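Local coordinates for takeout-like protein 1 (PDB 3E8T) that probably carries hydrophobic ligands in insects and binds ubiquinone-8 in an internal pocket, at residues E130-A135 against I142-T147; N162-N165 against E169-D172. All coordinates share one frame; numbering follows the deposited sequence.

Interaction 1: residues E130-A135 against I142-T147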
ATOM      1  N   GLU A 130       3.662   0.110  21.236  1.00 16.94           N
ATOM      2  CA  GLU A 130       3.744   0.185  22.678  0.50 19.57           C
ATOM      3  C   GLU A 130       2.466   0.838  23.171  1.00 19.71           C
ATOM      4  O   GLU A 130       1.972   1.765  22.530  1.00 19.18           O
ATOM      5  CB  GLU A 130       4.933   1.055  23.059  0.50 21.65           C
ATOM      6  CG  GLU A 130       6.295   0.381  22.873  0.50 24.73           C
ATOM      7  CD  GLU A 130       6.554  -0.703  23.894  0.50 28.75           C
ATOM      8  OE1 GLU A 130       6.443  -0.405  25.103  0.50 30.47           O
ATOM      9  OE2 GLU A 130       6.853  -1.847  23.484  0.50 32.28           O
ATOM     10  N   MET A 131       1.952   0.360  24.296  1.00 20.08           N
ATOM     11  CA  MET A 131       0.855   1.012  24.982  1.00 20.93           C
ATOM     12  C   MET A 131       1.489   2.050  25.879  1.00 20.59           C
ATOM     13  O   MET A 131       2.347   1.718  26.718  1.00 21.94           O
ATOM     14  CB  MET A 131       0.069   0.021  25.843  1.00 23.91           C
ATOM     15  CG  MET A 131      -0.725  -1.050  25.139  1.00 27.82           C
ATOM     16  SD  MET A 131      -1.941  -0.384  24.056  1.00 32.46           S
ATOM     17  CE  MET A 131      -2.506   1.019  24.961  1.00 30.39           C
ATOM     18  N   GLU A 132       1.106   3.301  25.668  1.00 18.36           N
ATOM     19  CA  GLU A 132       1.717   4.420  26.389  1.00 19.08           C
ATOM     20  C   GLU A 132       0.672   5.313  26.991  1.00 18.13           C
ATOM     21  O   GLU A 132      -0.319   5.638  26.341  1.00 18.63           O
ATOM     22  CB  GLU A 132       2.572   5.270  25.428  1.00 19.64           C
ATOM     23  CG  GLU A 132       3.701   4.480  24.766  1.00 20.79           C
ATOM     24  CD  GLU A 132       4.580   5.288  23.813  1.00 22.93           C
ATOM     25  OE1 GLU A 132       4.284   6.470  23.485  1.00 26.66           O
ATOM     26  OE2 GLU A 132       5.582   4.720  23.340  1.00 27.18           O
ATOM     27  N   LYS A 133       0.954   5.803  28.192  1.00 17.38           N
ATOM     28  CA  LYS A 133       0.083   6.779  28.835  1.00 19.03           C
ATOM     29  C   LYS A 133       0.587   8.165  28.513  1.00 18.52           C
ATOM     30  O   LYS A 133       1.783   8.419  28.668  1.00 19.69           O
ATOM     31  CB  LYS A 133       0.133   6.533  30.333  1.00 21.15           C
ATOM     32  CG  LYS A 133      -0.974   7.137  31.113  1.00 24.05           C
ATOM     33  CD  LYS A 133      -0.910   6.703  32.551  1.00 25.79           C
ATOM     34  CE  LYS A 133      -1.250   5.248  32.771  1.00 27.36           C
ATOM     35  NZ  LYS A 133      -2.617   4.807  32.411  1.00 29.16           N
ATOM     36  N   ASP A 134      -0.307   9.062  28.078  1.00 18.47           N
ATOM     37  CA  ASP A 134       0.060  10.437  27.752  1.00 18.98           C
ATOM     38  C   ASP A 134       0.134  11.285  29.030  1.00 18.83           C
ATOM     39  O   ASP A 134      -0.008  10.794  30.133  1.00 18.09           O
ATOM     40  CB  ASP A 134      -0.855  11.003  26.654  1.00 19.28           C
ATOM     41  CG  ASP A 134      -2.261  11.326  27.122  1.00 20.41           C
ATOM     42  OD1 ASP A 134      -2.518  11.306  28.333  1.00 20.14           O
ATOM     43  OD2 ASP A 134      -3.131  11.663  26.237  1.00 23.94           O
ATOM     44  N   ALA A 135       0.444  12.565  28.881  1.00 17.72           N
ATOM     45  CA  ALA A 135       0.656  13.434  30.026  1.00 18.20           C
ATOM     46  C   ALA A 135      -0.578  13.621  30.900  1.00 18.78           C
ATOM     47  O   ALA A 135      -0.445  14.000  32.074  1.00 20.06           O
ATOM     48  CB  ALA A 135       1.198  14.798  29.598  1.00 19.88           C
ATOM     49  N   ILE A 142       0.603   3.145  20.465  1.00 14.66           N
ATOM     50  CA  ILE A 142       1.576   3.921  19.748  1.00 14.95           C
ATOM     51  C   ILE A 142       2.361   2.998  18.805  1.00 14.05           C
ATOM     52  O   ILE A 142       3.138   2.207  19.238  1.00 15.48           O
ATOM     53  CB  ILE A 142       2.501   4.716  20.692  1.00 15.67           C
ATOM     54  CG1 ILE A 142       1.683   5.579  21.651  1.00 16.88           C
ATOM     55  CG2 ILE A 142       3.501   5.570  19.871  1.00 17.97           C
ATOM     56  CD1 ILE A 142       0.816   6.634  20.955  1.00 17.51           C
ATOM     57  N   PHE A 143       2.088   3.131  17.530  1.00 13.98           N
ATOM     58  CA  PHE A 143       2.812   2.367  16.528  1.00 13.73           C
ATOM     59  C   PHE A 143       4.260   2.803  16.430  1.00 14.85           C
ATOM     60  O   PHE A 143       4.555   3.995  16.465  1.00 16.75           O
ATOM     61  CB  PHE A 143       2.175   2.565  15.160  1.00 16.04           C
ATOM     62  CG  PHE A 143       0.952   1.747  14.898  1.00 16.79           C
ATOM     63  CD1 PHE A 143       0.348   0.987  15.859  1.00 17.01           C
ATOM     64  CD2 PHE A 143       0.447   1.704  13.578  1.00 18.71           C
ATOM     65  CE1 PHE A 143      -0.769   0.192  15.555  1.00 18.97           C
ATOM     66  CE2 PHE A 143      -0.647   0.930  13.274  1.00 18.65           C
ATOM     67  CZ  PHE A 143      -1.261   0.192  14.250  1.00 18.05           C
ATOM     68  N   LYS A 144       5.173   1.843  16.260  1.00 14.61           N
ATOM     69  CA  LYS A 144       6.598   2.105  16.270  1.00 15.00           C
ATOM     70  C   LYS A 144       7.218   1.794  14.907  1.00 15.44           C
ATOM     71  O   LYS A 144       7.806   2.704  14.254  1.00 18.89           O
ATOM     72  CB  LYS A 144       7.277   1.296  17.368  1.00 16.69           C
ATOM     73  CG  LYS A 144       6.809   1.662  18.767  1.00 17.31           C
ATOM     74  CD  LYS A 144       7.061   3.112  19.147  1.00 18.51           C
ATOM     75  CE  LYS A 144       6.604   3.397  20.572  1.00 19.95           C
ATOM     76  NZ  LYS A 144       6.957   4.821  20.994  1.00 22.89           N
ATOM     77  N   LYS A 145       7.175   0.562  14.475  1.00 14.29           N
ATOM     78  CA  LYS A 145       7.808   0.156  13.216  1.00 15.30           C
ATOM     79  C   LYS A 145       6.851  -0.765  12.493  1.00 13.52           C
ATOM     80  O   LYS A 145       5.900  -1.292  13.095  1.00 13.41           O
ATOM     81  CB  LYS A 145       9.138  -0.600  13.489  1.00 17.79           C
ATOM     82  CG  LYS A 145      10.157   0.241  14.139  1.00 19.15           C
ATOM     83  CD  LYS A 145      11.528  -0.401  14.371  1.00 21.26           C
ATOM     84  CE  LYS A 145      12.218  -0.868  13.115  1.00 22.80           C
ATOM     85  NZ  LYS A 145      13.580  -1.432  13.486  1.00 23.56           N
ATOM     86  N   TYR A 146       7.096  -0.971  11.217  1.00 13.82           N
ATOM     87  CA  TYR A 146       6.349  -1.918  10.454  1.00 13.55           C
ATOM     88  C   TYR A 146       7.208  -2.590   9.424  1.00 13.97           C
ATOM     89  O   TYR A 146       8.288  -2.081   9.005  1.00 15.17           O
ATOM     90  CB  TYR A 146       5.136  -1.244   9.765  1.00 15.02           C
ATOM     91  CG  TYR A 146       5.546  -0.308   8.668  1.00 14.62           C
ATOM     92  CD1 TYR A 146       5.605  -0.723   7.346  1.00 17.54           C
ATOM     93  CD2 TYR A 146       5.932   1.004   8.971  1.00 16.07           C
ATOM     94  CE1 TYR A 146       6.028   0.137   6.353  1.00 19.48           C
ATOM     95  CE2 TYR A 146       6.340   1.871   7.971  1.00 17.90           C
ATOM     96  CZ  TYR A 146       6.377   1.423   6.678  1.00 18.54           C
ATOM     97  OH  TYR A 146       6.792   2.318   5.706  1.00 23.57           O
ATOM     98  N   THR A 147       6.710  -3.733   8.959  1.00 14.56           N
ATOM     99  CA  THR A 147       7.192  -4.391   7.747  1.00 14.64           C
ATOM    100  C   THR A 147       6.020  -4.774   6.872  1.00 13.51           C
ATOM    101  O   THR A 147       4.948  -5.052   7.394  1.00 15.54           O
ATOM    102  CB  THR A 147       7.972  -5.665   8.039  1.00 18.41           C
ATOM    103  OG1 THR A 147       7.138  -6.615   8.659  1.00 20.16           O
ATOM    104  CG2 THR A 147       9.172  -5.404   8.943  1.00 21.48           C
TER

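Interaction 2: residues N162-N165 against E169-D172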
ATOM      1  N   ASN A 162       3.467   6.787 -24.428  1.00  9.10           N
ATOM      2  CA  ASN A 162       4.686   7.379 -24.970  1.00  8.92           C
ATOM      3  C   ASN A 162       5.929   6.617 -24.568  1.00  9.72           C
ATOM      4  O   ASN A 162       6.984   7.208 -24.289  1.00 11.15           O
ATOM      5  CB  ASN A 162       4.801   8.821 -24.571  1.00 10.01           C
ATOM      6  CG  ASN A 162       5.866   9.578 -25.365  1.00 11.48           C
ATOM      7  OD1 ASN A 162       5.994   9.361 -26.573  1.00 11.16           O
ATOM      8  ND2 ASN A 162       6.582  10.463 -24.707  1.00 12.38           N
ATOM      9  N   LEU A 163       5.860   5.287 -24.672  1.00  9.52           N
ATOM     10  CA  LEU A 163       7.091   4.512 -24.764  1.00  9.70           C
ATOM     11  C   LEU A 163       7.722   4.769 -26.123  1.00 10.21           C
ATOM     12  O   LEU A 163       7.039   4.930 -27.134  1.00 10.55           O
ATOM     13  CB  LEU A 163       6.785   3.006 -24.659  1.00  9.57           C
ATOM     14  CG  LEU A 163       6.295   2.497 -23.289  1.00  9.96           C
ATOM     15  CD1 LEU A 163       5.724   1.118 -23.456  1.00 11.40           C
ATOM     16  CD2 LEU A 163       7.452   2.517 -22.276  1.00 11.41           C
ATOM     17  N   PHE A 164       9.043   4.754 -26.146  1.00 10.63           N
ATOM     18  CA  PHE A 164       9.810   4.697 -27.400  1.00 10.72           C
ATOM     19  C   PHE A 164       9.447   5.785 -28.384  1.00 11.93           C
ATOM     20  O   PHE A 164       9.301   5.550 -29.596  1.00 13.29           O
ATOM     21  CB  PHE A 164       9.691   3.336 -28.110  1.00 11.45           C
ATOM     22  CG  PHE A 164      10.123   2.189 -27.231  1.00 11.25           C
ATOM     23  CD1 PHE A 164      11.436   2.002 -26.921  1.00 11.76           C
ATOM     24  CD2 PHE A 164       9.194   1.356 -26.664  1.00 11.13           C
ATOM     25  CE1 PHE A 164      11.822   1.002 -26.049  1.00 12.32           C
ATOM     26  CE2 PHE A 164       9.570   0.357 -25.842  1.00 11.41           C
ATOM     27  CZ  PHE A 164      10.882   0.166 -25.520  1.00 12.28           C
ATOM     28  N   ASN A 165       9.286   6.981 -27.866  1.00 12.54           N
ATOM     29  CA  ASN A 165       9.069   8.120 -28.776  1.00 14.82           C
ATOM     30  C   ASN A 165       7.824   7.971 -29.598  1.00 13.94           C
ATOM     31  O   ASN A 165       7.732   8.513 -30.701  1.00 16.16           O
ATOM     32  CB  ASN A 165      10.286   8.337 -29.718  1.00 17.57           C
ATOM     33  CG  ASN A 165      11.652   8.186 -28.972  1.00 17.41           C
ATOM     34  OD1 ASN A 165      12.424   7.190 -29.135  1.00 22.58           O
ATOM     35  ND2 ASN A 165      11.945   9.159 -28.160  1.00 18.16           N
ATOM     36  N   GLU A 169       5.155  -0.055 -32.900  1.00 15.17           N
ATOM     37  CA  GLU A 169       5.670  -1.427 -32.889  1.00 16.66           C
ATOM     38  C   GLU A 169       6.455  -1.711 -31.622  1.00 14.11           C
ATOM     39  O   GLU A 169       6.270  -2.770 -30.994  1.00 14.64           O
ATOM     40  CB  GLU A 169       6.516  -1.673 -34.147  1.00 19.26           C
ATOM     41  CG  GLU A 169       7.087  -3.062 -34.297  1.00 23.75           C
ATOM     42  CD  GLU A 169       7.628  -3.286 -35.722  1.00 28.13           C
ATOM     43  OE1 GLU A 169       7.575  -2.344 -36.543  1.00 35.21           O
ATOM     44  OE2 GLU A 169       8.119  -4.398 -36.027  1.00 35.59           O
ATOM     45  N   LEU A 170       7.353  -0.816 -31.278  1.00 13.62           N
ATOM     46  CA  LEU A 170       8.157  -1.028 -30.068  1.00 13.23           C
ATOM     47  C   LEU A 170       7.320  -0.960 -28.797  1.00 11.81           C
ATOM     48  O   LEU A 170       7.520  -1.735 -27.860  1.00 11.89           O
ATOM     49  CB  LEU A 170       9.264   0.009 -29.969  1.00 13.56           C
ATOM     50  CG  LEU A 170      10.434  -0.163 -30.951  1.00 16.90           C
ATOM     51  CD1 LEU A 170      11.276   1.063 -30.940  1.00 18.39           C
ATOM     52  CD2 LEU A 170      11.221  -1.414 -30.604  1.00 21.67           C
ATOM     53  N   SER A 171       6.390  -0.029 -28.752  1.00 11.48           N
ATOM     54  CA  SER A 171       5.477   0.068 -27.630  1.00 11.48           C
ATOM     55  C   SER A 171       4.632  -1.153 -27.445  1.00 11.86           C
ATOM     56  O   SER A 171       4.574  -1.726 -26.346  1.00 11.30           O
ATOM     57  CB  SER A 171       4.618   1.323 -27.777  1.00 12.35           C
ATOM     58  OG  SER A 171       3.694   1.390 -26.727  1.00 11.74           O
ATOM     59  N   ASP A 172       4.035  -1.653 -28.521  1.00 11.75           N
ATOM     60  CA  ASP A 172       3.221  -2.860 -28.456  1.00 13.67           C
ATOM     61  C   ASP A 172       4.054  -4.050 -27.978  1.00 13.95           C
ATOM     62  O   ASP A 172       3.587  -4.836 -27.169  1.00 14.53           O
ATOM     63  CB  ASP A 172       2.570  -3.199 -29.797  1.00 14.65           C
ATOM     64  CG  ASP A 172       1.408  -2.276 -30.187  1.00 19.88           C
ATOM     65  OD1 ASP A 172       0.869  -1.556 -29.333  1.00 20.46           O
ATOM     66  OD2 ASP A 172       1.044  -2.316 -31.384  1.00 22.41           O
TER
HETATM   67  O   HOH W   1       3.448   3.586 -25.179  1.00 10.77           O

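Interaction 1: residues E130-A135 against I142-T147
Lys144 and Glu132 form a salt bridge, with NZ of Lys144 2.7 Å from OE2 of Glu132. The ammonium group meets that oxygen on its syn side, 21° out of the carboxylate plane. The two side chains reach for each other from opposite directions. Lys144 is bent at its second torsion (chi2 -60°), and its chain runs past Glu130, where CE lies 3.8 Å from CB of Glu130. The other carboxylate oxygen of Glu132 rests against Ile142, with OE1 3.3 Å from CG1. An alanine in place of Glu132 is likely to leave the Lys144 ammonium without its carboxylate and to strip that carboxylate from CG1 of Ile142. These strands, 113-133 and 139-153, make a beta hairpin of the antiparallel sheet in this JHBP-family fold. Glu130 and Ile142 are a hydrogen-bonded pair. N of Glu130 gives to O of Ile142 at 2.9 Å, and N of Ile142 gives to O of Glu130 at 2.8 Å. Further out, backbone bonds of Glu132 with His140 and of Lys144 with Ser128 continue the pairing on both sides of this pair. On the other side of strand 139-153, Phe143 packs on Ile205 and Leu209 of helix 182-211.

Interaction 2: residues N162-N165 against E169-D172
The loop that follows strand 155-160 folds back on the first turn of helix 168-180, and Phe164 and Leu170 make the main apolar touch between them. The side chain of Leu170 crosses that of Phe164 at about a right angle. CB of Leu170 is 3.6 Å from CD2 of Phe164 and equally close to CG. The CD1 methyl of Leu170 lies further along, 4.0 Å from CB of Phe164. The ring also reaches the helix backbone, with CE2 of Phe164 3.6 Å from O of Leu170. The ring is oblique to this carbonyl. Phe164 has CG anti to its own carbonyl carbon (chi1 -57°), which carries the ring over to the helix.

Leu163 meets the next helix residue. Its CD1 methyl is 3.9 Å from OG of Ser171. That hydroxyl is anti to the backbone N of Ser171 (chi1 177°) and binds a water at 2.7 Å from OG. The same water accepts a hydrogen bond from N of Leu163 at 3.0 Å. One water thus ties the loop backbone to the helix, where no direct hydrogen bond crosses.

Met174 of the same helix touches both Leu163 and Phe164, while on the strand 106-111 side Leu163 packs on Ile108 and Phe164 on Thr109. Asn167 OD1 accepts a bond from N of Leu170 near the helix start. The side chain of Leu163 is about 6 Å from the bound ubiquinone-8. The arrangement is a strand-to-helix connection, with successive loop side chains packed on the helix it leads into.

Interaction 1 comes first along the chain and closes before interaction 2 opens. Their centres are about 49 Å apart, on opposite sides of the chain's centre, and their nearest atoms are about 28 Å apart. Interaction 1 is a surface contact within the hairpin of strands 113-133 and 139-153. Interaction 2 packs the loop after strand 155-160 on the start of helix 168-180. Strand 113-133 pairs with both 139-153 and 155-160, so the sheet that holds interaction 1 also supplies the strand whose loop enters interaction 2. Interaction 2 lies nearer the ubiquinone-8 than interaction 1 does. The two contacts therefore belong to distant parts of one elongated ligand-holding fold.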